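Local atomic coordinates of protein with a SET domain within carboxy region (Cryptosporidium parvum, PDB entry 4LDG), a protein that probably acts as a histone H4 lysine methyltransferase through the SET domain that lies in its carboxy-terminal part. Residues 85-90 and 105-110; 131-136 and 236-241; 183-188 and 192-197. All blocks are in the same frame, centred on the assembly; numbering follows the deposited sequence.

Contact 1: 85-90 and 105-110; sequences RSSKRV and IDMNYK
The hairpin loop between strands 105-106 and 111-112, tied by an Asx turn, is the platform that M107 and N108 offer to R85 on the surface of the chain. R85 meets it with its aliphatic part and the broad side of its charged end rather than through a bond. Its CG lies anti to the backbone N (chi1 -157°), and two further bends at chi2 and chi3 fold the chain over the turn, so that CD rests 3.5 Å from the carbonyl oxygen M107 O. Beyond it, N108 O sits over one face of the guanidinium, with NH2 of R85 4.1 Å from that oxygen; the attraction is probably electrostatic and loose. K110 NZ, a like charge 5.8 Å from R85 NH2, may slightly disfavour a closer approach. R85 is poorly ordered and also touches a crystal neighbour, so its position is approximate. The approach of S87 OG to M107 CE, at 4.4 Å, is doubtful because M107 has a second deposited conformation. The hydroxyl of S87 is engaged elsewhere, by Y130 OH on helix 121-134.

What R85 lies on is well organised. D106 OD2 accepts two backbone N-H groups. N108 N, 2.7 Å away, meets OD2 nearly along its C-O bond direction, although its N-H is bent from the line (131°). Y109 N, at 2.9 Å from OD2, donates more directly (157°) but comes from above the carboxylate plane. A weak backbone bond from K110 N to D106 O, 2.9 Å long, closes the loop. M107, N108 and Y109 keep right-handed helical backbone angles and K110 turns left-handed, the conformation characteristic of a four-residue beta-hairpin loop, stabilised by an Asx motif.

Contact 2: 131-136 and 236-241; sequences CILNEI and MIENTP
Among the residues that meet here, I132, L133, I237 and E238, the only flat group is the E238 carboxylate; its OE1 lies 4.5 Å from L133 CD2 at the rim, an approach left doubtful by a second deposited conformer. The rest is helix-on-hairpin packing: the end of helix 121-134 rests on the tip of the beta hairpin formed by strands 230-237 and 240-247 of the SET domain. I237 divides its two branches between neighbouring helix residues. Its CG2 methyl, anti to the backbone N (chi1 -71° for CG1), reaches tip to tip toward L133, 4.1 Å from both L133 CD1 and L133 CD2. The other branch is extended, and I237 CD1 passes at an angle to I132, 4.1 Å from I132 CG2. F163, E166 and F244 also touch I132, and R242 touches all three apolar side chains. The tip of the hairpin is a type I' turn, with E238 and N239 both at positive phi, and it is shut by a pair of bonds, T240 N to I237 O and I237 N to T240 O. A Schellman motif, with E135 at positive phi, follows the last helical turn; in it I136 N donates to C131 O at 3.0 Å.

Contact 3: 183-188 and 192-197; sequences EKYALS and CYMYYF
Y185 sets one side of its ring against two sulfur side chains, C192 and M194, where the chain leaves helix 175-187 and returns beside it as strand 194-199. This helix-loop-strand unit belongs to the SET domain, probably to its variable insert, and the strand is an outer one of a three-stranded antiparallel sheet. M194 makes a Met-aromatic contact at the ring's edge: SD lies in the ring plane, 4.1 Å from Y185 CE2, as the two side chains cross. C192 approaches the same side of the ring, its SG coming in obliquely beside Y185 CD2 at 4.0 Å. That position follows from its first torsion, which carries SG anti to the backbone N (chi1 161°); the C192 CB carbon stays 4.1 Å from Y185 CB. At the far end of the ring the phenol is fixed by a hydrogen bond from Y185 OH to D207 OD2 of the next strand, 202-207, so the sulfurs pack on a ring already held at its tip. M194 also touches A178 and E182 of the helix. Near the end of segment 183-188 one carbonyl is used twice: S188 N and S188 OG reach K184 O from opposite faces of its plane, the hydroxyl at 2.6 Å.

How the contacts relate
Contact 2 is buried and purely apolar at its heart, contact 3 is partly buried and mixes sulfur with an aromatic ring, and contact 1, at the surface, relies on a loosely placed charged chain beside two backbone carbonyl oxygens. Segment 131-136 of contact 2 lies on helix 121-134, and contact 1 packs against the same helix: K88 N probably bonds to N134 OD1, and K88 NZ is hydrogen-bonded to L133 O. Just beyond the helix, K110 packs on I136. Contact 3 lies on the opposite side of the chain's centre from contact 1, about 35 Å between centres, yet meets contact 2 through F197 against P241.

Contact 1: 85-90 and 105-110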
ATOM      1  N   ARG A  85     -22.646   5.750  -0.881  1.00158.24           N
ATOM      2  CA  ARG A  85     -21.416   5.682  -1.686  1.00154.01           C
ATOM      3  C   ARG A  85     -20.968   7.015  -2.282  1.00157.52           C
ATOM      4  O   ARG A  85     -21.792   7.742  -2.820  1.00161.09           O
ATOM      5  CB  ARG A  85     -21.652   4.725  -2.854  1.00152.26           C
ATOM      6  CG  ARG A  85     -20.393   4.124  -3.438  1.00147.40           C
ATOM      7  CD  ARG A  85     -19.774   3.158  -2.457  1.00143.35           C
ATOM      8  NE  ARG A  85     -20.751   2.191  -1.963  1.00143.04           N
ATOM      9  CZ  ARG A  85     -20.499   1.276  -1.031  1.00140.22           C
ATOM     10  NH1 ARG A  85     -21.469   0.451  -0.647  1.00140.17           N
ATOM     11  NH2 ARG A  85     -19.287   1.165  -0.493  1.00138.00           N
ATOM     12  N   SER A  86     -19.658   7.299  -2.221  1.00 55.26           N
ATOM     13  CA  SER A  86     -19.070   8.513  -2.852  1.00 51.87           C
ATOM     14  C   SER A  86     -17.530   8.553  -3.009  1.00 49.65           C
ATOM     15  O   SER A  86     -16.794   7.766  -2.422  1.00 47.77           O
ATOM     16  CB  SER A  86     -19.546   9.787  -2.133  1.00 52.86           C
ATOM     17  OG  SER A  86     -18.966   9.946  -0.857  1.00 51.65           O
ATOM     18  N   SER A  87     -17.072   9.480  -3.851  1.00 47.51           N
ATOM     19  CA  SER A  87     -15.658   9.705  -4.105  1.00 44.12           C
ATOM     20  C   SER A  87     -15.327  11.149  -3.783  1.00 42.50           C
ATOM     21  O   SER A  87     -16.083  12.079  -4.135  1.00 38.28           O
ATOM     22  CB  SER A  87     -15.316   9.479  -5.577  1.00 43.45           C
ATOM     23  OG  SER A  87     -15.657   8.195  -5.997  1.00 44.70           O
ATOM     24  N   LYS A  88     -14.183  11.352  -3.151  1.00 39.63           N
ATOM     25  CA  LYS A  88     -13.769  12.717  -2.817  1.00 40.38           C
ATOM     26  C   LYS A  88     -13.507  13.514  -4.106  1.00 36.76           C
ATOM     27  O   LYS A  88     -12.837  13.013  -5.021  1.00 33.43           O
ATOM     28  CB  LYS A  88     -12.506  12.703  -1.957  1.00 40.90           C
ATOM     29  CG  LYS A  88     -12.567  11.851  -0.695  1.00 42.38           C
ATOM     30  CD  LYS A  88     -11.301  12.092   0.135  1.00 45.10           C
ATOM     31  CE  LYS A  88     -11.196  11.148   1.328  1.00 48.00           C
ATOM     32  NZ  LYS A  88      -9.782  11.127   1.824  1.00 51.47           N
ATOM     33  N   ARG A  89     -14.029  14.745  -4.181  1.00 35.64           N
ATOM     34  CA  ARG A  89     -13.779  15.596  -5.349  1.00 34.33           C
ATOM     35  C   ARG A  89     -12.273  15.771  -5.552  1.00 34.99           C
ATOM     36  O   ARG A  89     -11.809  15.783  -6.691  1.00 35.70           O
ATOM     37  CB  ARG A  89     -14.446  16.975  -5.220  1.00 35.75           C
ATOM     38  CG  ARG A  89     -14.310  17.904  -6.454  1.00 34.67           C
ATOM     39  CD  ARG A  89     -14.859  17.231  -7.692  1.00 33.11           C
ATOM     40  NE  ARG A  89     -14.583  17.916  -8.937  1.00 31.37           N
ATOM     41  CZ  ARG A  89     -13.490  17.765  -9.673  1.00 31.12           C
ATOM     42  NH1 ARG A  89     -12.472  16.976  -9.297  1.00 30.21           N
ATOM     43  NH2 ARG A  89     -13.400  18.425 -10.818  1.00 31.68           N
ATOM     44  N   VAL A  90     -11.490  15.854  -4.479  1.00 34.30           N
ATOM     45  CA  VAL A  90     -10.040  16.066  -4.677  1.00 36.59           C
ATOM     46  C   VAL A  90      -9.300  14.873  -5.253  1.00 36.07           C
ATOM     47  O   VAL A  90      -8.124  15.005  -5.567  1.00 38.42           O
ATOM     48  CB  VAL A  90      -9.290  16.564  -3.406  1.00 37.11           C
ATOM     49  CG1 VAL A  90      -9.783  17.960  -3.071  1.00 40.72           C
ATOM     50  CG2 VAL A  90      -9.431  15.613  -2.229  1.00 34.97           C
ATOM     51  N   ILE A 105     -11.937   0.978 -11.695  1.00 37.66           N
ATOM     52  CA  ILE A 105     -12.126   0.626 -10.296  1.00 40.07           C
ATOM     53  C   ILE A 105     -13.592   0.357 -10.001  1.00 44.13           C
ATOM     54  O   ILE A 105     -14.455   1.161 -10.389  1.00 46.22           O
ATOM     55  CB  ILE A 105     -11.658   1.780  -9.400  1.00 42.82           C
ATOM     56  CG1 ILE A 105     -10.136   1.871  -9.496  1.00 44.02           C
ATOM     57  CG2 ILE A 105     -12.112   1.554  -7.951  1.00 44.15           C
ATOM     58  CD1 ILE A 105      -9.599   3.230  -9.226  1.00 46.31           C
ATOM     59  N   ASP A 106     -13.875  -0.776  -9.355  1.00 45.01           N
ATOM     60  CA  ASP A 106     -15.239  -1.109  -8.933  1.00 47.34           C
ATOM     61  C   ASP A 106     -15.435  -0.431  -7.608  1.00 48.20           C
ATOM     62  O   ASP A 106     -14.801  -0.816  -6.628  1.00 46.20           O
ATOM     63  CB  ASP A 106     -15.388  -2.614  -8.758  1.00 49.44           C
ATOM     64  CG  ASP A 106     -16.808  -3.031  -8.352  1.00 55.47           C
ATOM     65  OD1 ASP A 106     -17.384  -3.898  -9.066  1.00 52.23           O
ATOM     66  OD2 ASP A 106     -17.328  -2.496  -7.325  1.00 54.92           O
ATOM     67  N   MET A 107     -16.320   0.561  -7.592  0.50 50.94           N
ATOM     68  CA  MET A 107     -16.574   1.376  -6.409  0.50 53.80           C
ATOM     69  C   MET A 107     -17.413   0.668  -5.341  0.50 55.05           C
ATOM     70  O   MET A 107     -17.474   1.121  -4.200  0.50 56.82           O
ATOM     71  CB  MET A 107     -17.241   2.693  -6.823  0.50 57.44           C
ATOM     72  CG  MET A 107     -16.322   3.921  -6.773  0.50 57.74           C
ATOM     73  SD  MET A 107     -15.053   4.038  -8.050  0.50 58.48           S
ATOM     74  CE  MET A 107     -15.803   5.188  -9.178  0.50 58.60           C
ATOM     75  N   ASN A 108     -18.041  -0.448  -5.694  1.00 55.26           N
ATOM     76  CA  ASN A 108     -18.847  -1.190  -4.738  1.00 60.44           C
ATOM     77  C   ASN A 108     -17.925  -2.040  -3.862  1.00 59.27           C
ATOM     78  O   ASN A 108     -18.065  -2.062  -2.637  1.00 60.90           O
ATOM     79  CB  ASN A 108     -19.937  -2.028  -5.431  1.00 68.38           C
ATOM     80  CG  ASN A 108     -20.830  -1.184  -6.337  1.00 73.32           C
ATOM     81  OD1 ASN A 108     -21.386  -0.166  -5.908  1.00 78.78           O
ATOM     82  ND2 ASN A 108     -20.942  -1.579  -7.603  1.00 74.68           N
ATOM     83  N   TYR A 109     -16.942  -2.688  -4.475  1.00 54.27           N
ATOM     84  CA  TYR A 109     -16.038  -3.565  -3.733  1.00 52.81           C
ATOM     85  C   TYR A 109     -14.649  -2.981  -3.423  1.00 49.91           C
ATOM     86  O   TYR A 109     -13.891  -3.581  -2.676  1.00 47.84           O
ATOM     87  CB  TYR A 109     -15.927  -4.903  -4.470  1.00 55.48           C
ATOM     88  CG  TYR A 109     -17.248  -5.658  -4.484  1.00 58.21           C
ATOM     89  CD1 TYR A 109     -17.605  -6.459  -3.421  1.00 59.93           C
ATOM     90  CD2 TYR A 109     -18.139  -5.547  -5.548  1.00 58.86           C
ATOM     91  CE1 TYR A 109     -18.812  -7.131  -3.398  1.00 64.12           C
ATOM     92  CE2 TYR A 109     -19.348  -6.220  -5.540  1.00 62.61           C
ATOM     93  CZ  TYR A 109     -19.677  -7.007  -4.455  1.00 64.95           C
ATOM     94  OH  TYR A 109     -20.860  -7.693  -4.414  1.00 69.83           O
ATOM     95  N   LYS A 110     -14.334  -1.815  -3.986  1.00 51.40           N
ATOM     96  CA  LYS A 110     -13.040  -1.131  -3.824  1.00 49.43           C
ATOM     97  C   LYS A 110     -11.877  -2.007  -4.316  1.00 46.17           C
ATOM     98  O   LYS A 110     -10.930  -2.300  -3.578  1.00 45.19           O
ATOM     99  CB  LYS A 110     -12.836  -0.682  -2.370  1.00 56.61           C
ATOM    100  CG  LYS A 110     -14.014   0.089  -1.765  1.00 61.69           C
ATOM    101  CD  LYS A 110     -13.824   1.604  -1.759  1.00 70.71           C
ATOM    102  CE  LYS A 110     -14.400   2.250  -0.491  1.00 78.54           C
ATOM    103  NZ  LYS A 110     -13.620   1.874   0.736  1.00 81.65           N
TER

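Contact 2: 131-136 and 236-241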
ATOM      1  N   CYS A 131      -6.773   5.939  -5.863  1.00 32.09           N
ATOM      2  CA  CYS A 131      -6.677   4.874  -4.823  1.00 33.13           C
ATOM      3  C   CYS A 131      -6.144   5.424  -3.489  1.00 32.64           C
ATOM      4  O   CYS A 131      -6.629   5.079  -2.410  1.00 31.81           O
ATOM      5  CB  CYS A 131      -5.782   3.745  -5.282  1.00 33.84           C
ATOM      6  SG  CYS A 131      -6.320   2.879  -6.765  1.00 35.41           S
ATOM      7  N   ILE A 132      -5.162   6.308  -3.566  1.00 33.34           N
ATOM      8  CA  ILE A 132      -4.605   6.882  -2.353  1.00 34.85           C
ATOM      9  C   ILE A 132      -5.686   7.607  -1.556  1.00 35.30           C
ATOM     10  O   ILE A 132      -5.821   7.403  -0.356  1.00 31.49           O
ATOM     11  CB  ILE A 132      -3.448   7.846  -2.649  1.00 36.79           C
ATOM     12  CG1 ILE A 132      -2.241   7.048  -3.102  1.00 38.56           C
ATOM     13  CG2 ILE A 132      -3.071   8.608  -1.375  1.00 39.74           C
ATOM     14  CD1 ILE A 132      -1.111   7.887  -3.637  1.00 40.92           C
ATOM     15  N   LEU A 133      -6.461   8.450  -2.238  1.00 35.50           N
ATOM     16  CA  LEU A 133      -7.398   9.347  -1.553  1.00 35.13           C
ATOM     17  C   LEU A 133      -8.721   8.691  -1.181  1.00 35.70           C
ATOM     18  O   LEU A 133      -9.355   9.125  -0.234  1.00 36.66           O
ATOM     19  CB  LEU A 133      -7.642  10.596  -2.396  1.00 35.94           C
ATOM     20  CG  LEU A 133      -6.449  11.553  -2.464  1.00 35.62           C
ATOM     21  CD1 LEU A 133      -6.644  12.589  -3.529  1.00 33.85           C
ATOM     22  CD2 LEU A 133      -6.211  12.228  -1.123  1.00 38.04           C
ATOM     23  N   ASN A 134      -9.138   7.655  -1.900  1.00 34.61           N
ATOM     24  CA  ASN A 134     -10.379   6.940  -1.562  1.00 35.47           C
ATOM     25  C   ASN A 134     -10.124   5.600  -0.878  1.00 38.02           C
ATOM     26  O   ASN A 134     -11.023   4.797  -0.765  1.00 38.12           O
ATOM     27  CB  ASN A 134     -11.220   6.737  -2.833  1.00 32.81           C
ATOM     28  CG  ASN A 134     -11.654   8.047  -3.426  1.00 32.61           C
ATOM     29  OD1 ASN A 134     -12.422   8.779  -2.811  1.00 32.51           O
ATOM     30  ND2 ASN A 134     -11.136   8.378  -4.601  1.00 32.22           N
ATOM     31  N   GLU A 135      -8.883   5.359  -0.458  1.00 41.61           N
ATOM     32  CA  GLU A 135      -8.513   4.186   0.345  1.00 45.73           C
ATOM     33  C   GLU A 135      -8.740   2.874  -0.380  1.00 42.38           C
ATOM     34  O   GLU A 135      -9.229   1.924   0.203  1.00 46.90           O
ATOM     35  CB  GLU A 135      -9.252   4.166   1.690  1.00 50.72           C
ATOM     36  CG  GLU A 135      -9.065   5.404   2.552  1.00 59.70           C
ATOM     37  CD  GLU A 135      -7.753   5.436   3.324  1.00 71.83           C
ATOM     38  OE1 GLU A 135      -6.926   4.493   3.206  1.00 84.88           O
ATOM     39  OE2 GLU A 135      -7.539   6.421   4.068  1.00 78.82           O
ATOM     40  N   ILE A 136      -8.375   2.820  -1.645  1.00 40.04           N
ATOM     41  CA  ILE A 136      -8.418   1.583  -2.395  1.00 41.25           C
ATOM     42  C   ILE A 136      -7.059   0.911  -2.213  1.00 42.02           C
ATOM     43  O   ILE A 136      -6.038   1.589  -2.284  1.00 41.17           O
ATOM     44  CB  ILE A 136      -8.593   1.812  -3.908  1.00 40.60           C
ATOM     45  CG1 ILE A 136      -9.692   2.817  -4.216  1.00 41.51           C
ATOM     46  CG2 ILE A 136      -8.860   0.489  -4.625  1.00 41.84           C
ATOM     47  CD1 ILE A 136     -11.069   2.294  -3.973  1.00 42.49           C
ATOM     48  N   MET A 236       2.834  13.696  -4.912  1.00 39.16           N
ATOM     49  CA  MET A 236       2.618  14.894  -4.129  1.00 42.53           C
ATOM     50  C   MET A 236       1.152  15.235  -4.262  1.00 41.32           C
ATOM     51  O   MET A 236       0.695  15.466  -5.363  1.00 42.56           O
ATOM     52  CB  MET A 236       3.477  16.052  -4.644  1.00 43.60           C
ATOM     53  CG  MET A 236       4.963  15.740  -4.652  1.00 44.92           C
ATOM     54  SD  MET A 236       5.654  15.347  -3.028  1.00 49.92           S
ATOM     55  CE  MET A 236       5.485  16.942  -2.232  1.00 48.05           C
ATOM     56  N   ILE A 237       0.427  15.218  -3.145  1.00 41.34           N
ATOM     57  CA  ILE A 237      -0.992  15.505  -3.112  1.00 43.85           C
ATOM     58  C   ILE A 237      -1.190  16.534  -2.033  1.00 47.66           C
ATOM     59  O   ILE A 237      -0.805  16.308  -0.892  1.00 49.49           O
ATOM     60  CB  ILE A 237      -1.819  14.267  -2.786  1.00 43.80           C
ATOM     61  CG1 ILE A 237      -1.776  13.320  -3.967  1.00 43.36           C
ATOM     62  CG2 ILE A 237      -3.259  14.659  -2.466  1.00 44.51           C
ATOM     63  CD1 ILE A 237      -2.313  11.943  -3.679  1.00 43.59           C
ATOM     64  N   GLU A 238      -1.761  17.681  -2.390  0.50 47.90           N
ATOM     65  CA  GLU A 238      -2.025  18.743  -1.425  0.50 50.08           C
ATOM     66  C   GLU A 238      -0.773  19.065  -0.579  0.50 50.19           C
ATOM     67  O   GLU A 238      -0.836  19.219   0.637  0.50 49.92           O
ATOM     68  CB  GLU A 238      -3.254  18.378  -0.578  0.50 51.18           C
ATOM     69  CG  GLU A 238      -4.557  18.412  -1.381  0.50 51.52           C
ATOM     70  CD  GLU A 238      -5.779  17.907  -0.609  0.50 53.64           C
ATOM     71  OE1 GLU A 238      -6.085  16.679  -0.676  0.50 51.83           O
ATOM     72  OE2 GLU A 238      -6.449  18.744   0.041  0.50 52.28           O
ATOM     73  N   ASN A 239       0.361  19.139  -1.274  0.50 50.98           N
ATOM     74  CA  ASN A 239       1.645  19.596  -0.727  0.50 52.88           C
ATOM     75  C   ASN A 239       2.429  18.582   0.104  0.50 52.32           C
ATOM     76  O   ASN A 239       3.479  18.900   0.656  0.50 52.05           O
ATOM     77  CB  ASN A 239       1.449  20.889   0.058  0.50 55.17           C
ATOM     78  CG  ASN A 239       1.516  22.102  -0.837  0.50 57.52           C
ATOM     79  OD1 ASN A 239       0.614  22.342  -1.636  0.50 56.65           O
ATOM     80  ND2 ASN A 239       2.608  22.850  -0.740  0.50 60.14           N
ATOM     81  N   THR A 240       1.917  17.360   0.139  1.00 52.71           N
ATOM     82  CA  THR A 240       2.338  16.299   1.051  1.00 48.63           C
ATOM     83  C   THR A 240       2.698  15.050   0.228  1.00 45.16           C
ATOM     84  O   THR A 240       1.892  14.571  -0.592  1.00 41.34           O
ATOM     85  CB  THR A 240       1.162  15.972   1.970  1.00 50.54           C
ATOM     86  OG1 THR A 240       0.964  17.077   2.848  1.00 59.39           O
ATOM     87  CG2 THR A 240       1.391  14.709   2.798  1.00 53.03           C
ATOM     88  N   PRO A 241       3.919  14.537   0.397  1.00 43.48           N
ATOM     89  CA  PRO A 241       4.243  13.323  -0.333  1.00 39.93           C
ATOM     90  C   PRO A 241       3.465  12.180   0.250  1.00 36.08           C
ATOM     91  O   PRO A 241       3.352  12.097   1.461  1.00 36.57           O
ATOM     92  CB  PRO A 241       5.726  13.129  -0.049  1.00 43.15           C
ATOM     93  CG  PRO A 241       5.930  13.753   1.291  1.00 45.53           C
ATOM     94  CD  PRO A 241       5.001  14.940   1.313  1.00 46.14           C
TER

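Contact 3: 183-188 and 192-197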
ATOM      1  N   GLU A 183      17.039   7.485  17.650  1.00 51.77           N
ATOM      2  CA  GLU A 183      17.794   7.225  18.870  1.00 54.71           C
ATOM      3  C   GLU A 183      16.922   6.772  20.043  1.00 51.65           C
ATOM      4  O   GLU A 183      17.330   5.894  20.798  1.00 52.04           O
ATOM      5  CB  GLU A 183      18.653   8.432  19.262  1.00 66.37           C
ATOM      6  CG  GLU A 183      19.902   8.575  18.393  1.00 75.21           C
ATOM      7  CD  GLU A 183      20.620   9.915  18.534  1.00 81.56           C
ATOM      8  OE1 GLU A 183      20.558  10.714  17.568  1.00 88.41           O
ATOM      9  OE2 GLU A 183      21.253  10.162  19.590  1.00 81.27           O
ATOM     10  N   LYS A 184      15.732   7.343  20.189  1.00 47.33           N
ATOM     11  CA  LYS A 184      14.831   6.968  21.274  1.00 50.91           C
ATOM     12  C   LYS A 184      14.332   5.527  21.123  1.00 46.34           C
ATOM     13  O   LYS A 184      14.329   4.762  22.083  1.00 46.05           O
ATOM     14  CB  LYS A 184      13.647   7.962  21.383  1.00 56.97           C
ATOM     15  CG  LYS A 184      12.484   7.510  22.272  1.00 63.13           C
ATOM     16  CD  LYS A 184      11.488   8.640  22.564  1.00 70.42           C
ATOM     17  CE  LYS A 184      10.557   8.924  21.387  1.00 74.81           C
ATOM     18  NZ  LYS A 184       9.230   8.248  21.479  1.00 76.40           N
ATOM     19  N   TYR A 185      13.921   5.152  19.923  1.00 43.37           N
ATOM     20  CA  TYR A 185      13.515   3.770  19.689  1.00 43.02           C
ATOM     21  C   TYR A 185      14.666   2.801  19.991  1.00 41.96           C
ATOM     22  O   TYR A 185      14.461   1.806  20.659  1.00 40.21           O
ATOM     23  CB  TYR A 185      12.989   3.548  18.270  1.00 42.24           C
ATOM     24  CG  TYR A 185      11.742   4.358  17.913  1.00 43.19           C
ATOM     25  CD1 TYR A 185      10.660   4.442  18.781  1.00 44.56           C
ATOM     26  CD2 TYR A 185      11.647   5.007  16.695  1.00 42.16           C
ATOM     27  CE1 TYR A 185       9.544   5.187  18.465  1.00 43.88           C
ATOM     28  CE2 TYR A 185      10.520   5.719  16.359  1.00 44.22           C
ATOM     29  CZ  TYR A 185       9.474   5.813  17.248  1.00 43.73           C
ATOM     30  OH  TYR A 185       8.362   6.548  16.904  1.00 46.63           O
ATOM     31  N   ALA A 186      15.879   3.113  19.544  1.00 42.51           N
ATOM     32  CA  ALA A 186      17.010   2.214  19.800  1.00 42.58           C
ATOM     33  C   ALA A 186      17.268   2.086  21.295  1.00 45.68           C
ATOM     34  O   ALA A 186      17.436   0.980  21.786  1.00 44.46           O
ATOM     35  CB  ALA A 186      18.263   2.670  19.075  1.00 42.34           C
ATOM     36  N   LEU A 187      17.248   3.207  22.016  1.00 48.96           N
ATOM     37  CA  LEU A 187      17.528   3.222  23.458  1.00 54.14           C
ATOM     38  C   LEU A 187      16.475   2.452  24.287  1.00 54.64           C
ATOM     39  O   LEU A 187      16.798   1.865  25.312  1.00 56.16           O
ATOM     40  CB  LEU A 187      17.658   4.677  23.947  1.00 58.17           C
ATOM     41  CG  LEU A 187      17.956   4.945  25.434  1.00 64.27           C
ATOM     42  CD1 LEU A 187      19.264   4.278  25.877  1.00 68.24           C
ATOM     43  CD2 LEU A 187      17.994   6.440  25.731  1.00 64.16           C
ATOM     44  N   SER A 188      15.232   2.449  23.820  1.00 55.47           N
ATOM     45  CA  SER A 188      14.113   1.741  24.463  1.00 55.83           C
ATOM     46  C   SER A 188      13.991   0.271  24.035  1.00 51.85           C
ATOM     47  O   SER A 188      13.086  -0.438  24.464  1.00 50.67           O
ATOM     48  CB  SER A 188      12.816   2.443  24.059  1.00 59.15           C
ATOM     49  OG  SER A 188      12.998   3.846  24.079  1.00 66.21           O
ATOM     50  N   CYS A 192      11.771  -0.242  14.923  1.00 47.88           N
ATOM     51  CA  CYS A 192      11.676   1.058  14.339  1.00 48.84           C
ATOM     52  C   CYS A 192      11.340   0.877  12.870  1.00 49.31           C
ATOM     53  O   CYS A 192      12.121   0.302  12.105  1.00 54.11           O
ATOM     54  CB  CYS A 192      12.999   1.757  14.576  1.00 50.20           C
ATOM     55  SG  CYS A 192      13.334   3.145  13.526  1.00 53.74           S
ATOM     56  N   TYR A 193      10.149   1.320  12.492  1.00 46.81           N
ATOM     57  CA  TYR A 193       9.666   1.171  11.134  1.00 46.79           C
ATOM     58  C   TYR A 193       9.662   2.561  10.524  1.00 44.18           C
ATOM     59  O   TYR A 193       8.622   3.202  10.427  1.00 43.92           O
ATOM     60  CB  TYR A 193       8.241   0.600  11.124  1.00 49.07           C
ATOM     61  CG  TYR A 193       8.068  -0.832  11.626  1.00 53.02           C
ATOM     62  CD1 TYR A 193       7.937  -1.885  10.737  1.00 55.28           C
ATOM     63  CD2 TYR A 193       7.982  -1.120  12.983  1.00 60.73           C
ATOM     64  CE1 TYR A 193       7.742  -3.187  11.176  1.00 59.10           C
ATOM     65  CE2 TYR A 193       7.802  -2.425  13.434  1.00 63.54           C
ATOM     66  CZ  TYR A 193       7.676  -3.452  12.521  1.00 61.20           C
ATOM     67  OH  TYR A 193       7.489  -4.745  12.952  1.00 69.04           O
ATOM     68  N   MET A 194      10.834   3.040  10.141  1.00 42.09           N
ATOM     69  CA  MET A 194      10.962   4.376   9.599  1.00 40.70           C
ATOM     70  C   MET A 194      11.464   4.269   8.187  1.00 37.70           C
ATOM     71  O   MET A 194      12.306   3.417   7.868  1.00 36.27           O
ATOM     72  CB  MET A 194      11.912   5.233  10.433  1.00 43.64           C
ATOM     73  CG  MET A 194      11.459   5.433  11.864  1.00 48.24           C
ATOM     74  SD  MET A 194      12.505   6.514  12.877  1.00 56.99           S
ATOM     75  CE  MET A 194      12.285   8.108  12.125  1.00 56.02           C
ATOM     76  N   TYR A 195      10.944   5.144   7.339  1.00 36.00           N
ATOM     77  CA  TYR A 195      11.307   5.136   5.943  1.00 35.28           C
ATOM     78  C   TYR A 195      11.741   6.539   5.516  1.00 34.08           C
ATOM     79  O   TYR A 195      10.901   7.438   5.302  1.00 32.52           O
ATOM     80  CB  TYR A 195      10.132   4.635   5.110  1.00 35.42           C
ATOM     81  CG  TYR A 195      10.521   4.294   3.719  1.00 37.24           C
ATOM     82  CD1 TYR A 195      10.641   2.982   3.331  1.00 43.53           C
ATOM     83  CD2 TYR A 195      10.831   5.273   2.797  1.00 38.17           C
ATOM     84  CE1 TYR A 195      11.034   2.660   2.050  1.00 48.32           C
ATOM     85  CE2 TYR A 195      11.219   4.956   1.517  1.00 38.82           C
ATOM     86  CZ  TYR A 195      11.338   3.653   1.148  1.00 43.23           C
ATOM     87  OH  TYR A 195      11.725   3.302  -0.129  1.00 45.50           O
ATOM     88  N   TYR A 196      13.052   6.704   5.388  1.00 34.58           N
ATOM     89  CA  TYR A 196      13.669   7.917   4.807  1.00 36.94           C
ATOM     90  C   TYR A 196      13.643   7.825   3.287  1.00 37.62           C
ATOM     91  O   TYR A 196      14.022   6.793   2.740  1.00 38.23           O
ATOM     92  CB  TYR A 196      15.141   8.087   5.242  1.00 38.60           C
ATOM     93  CG  TYR A 196      15.343   8.357   6.736  1.00 41.03           C
ATOM     94  CD1 TYR A 196      15.198   9.644   7.269  1.00 42.93           C
ATOM     95  CD2 TYR A 196      15.657   7.335   7.616  1.00 42.01           C
ATOM     96  CE1 TYR A 196      15.359   9.895   8.626  1.00 43.82           C
ATOM     97  CE2 TYR A 196      15.842   7.591   8.977  1.00 44.12           C
ATOM     98  CZ  TYR A 196      15.689   8.877   9.474  1.00 44.66           C
ATOM     99  OH  TYR A 196      15.869   9.138  10.827  1.00 47.60           O
ATOM    100  N   PHE A 197      13.242   8.925   2.642  1.00 37.19           N
ATOM    101  CA  PHE A 197      13.223   9.083   1.188  1.00 39.61           C
ATOM    102  C   PHE A 197      13.335  10.555   0.781  1.00 43.67           C
ATOM    103  O   PHE A 197      13.150  11.479   1.597  1.00 43.64           O
ATOM    104  CB  PHE A 197      11.940   8.494   0.550  1.00 37.70           C
ATOM    105  CG  PHE A 197      10.658   9.162   0.991  1.00 35.81           C
ATOM    106  CD1 PHE A 197       9.985  10.045   0.151  1.00 38.48           C
ATOM    107  CD2 PHE A 197      10.109   8.891   2.232  1.00 35.39           C
ATOM    108  CE1 PHE A 197       8.804  10.641   0.545  1.00 36.91           C
ATOM    109  CE2 PHE A 197       8.945   9.503   2.655  1.00 35.23           C
ATOM    110  CZ  PHE A 197       8.283  10.377   1.801  1.00 36.59           C
TER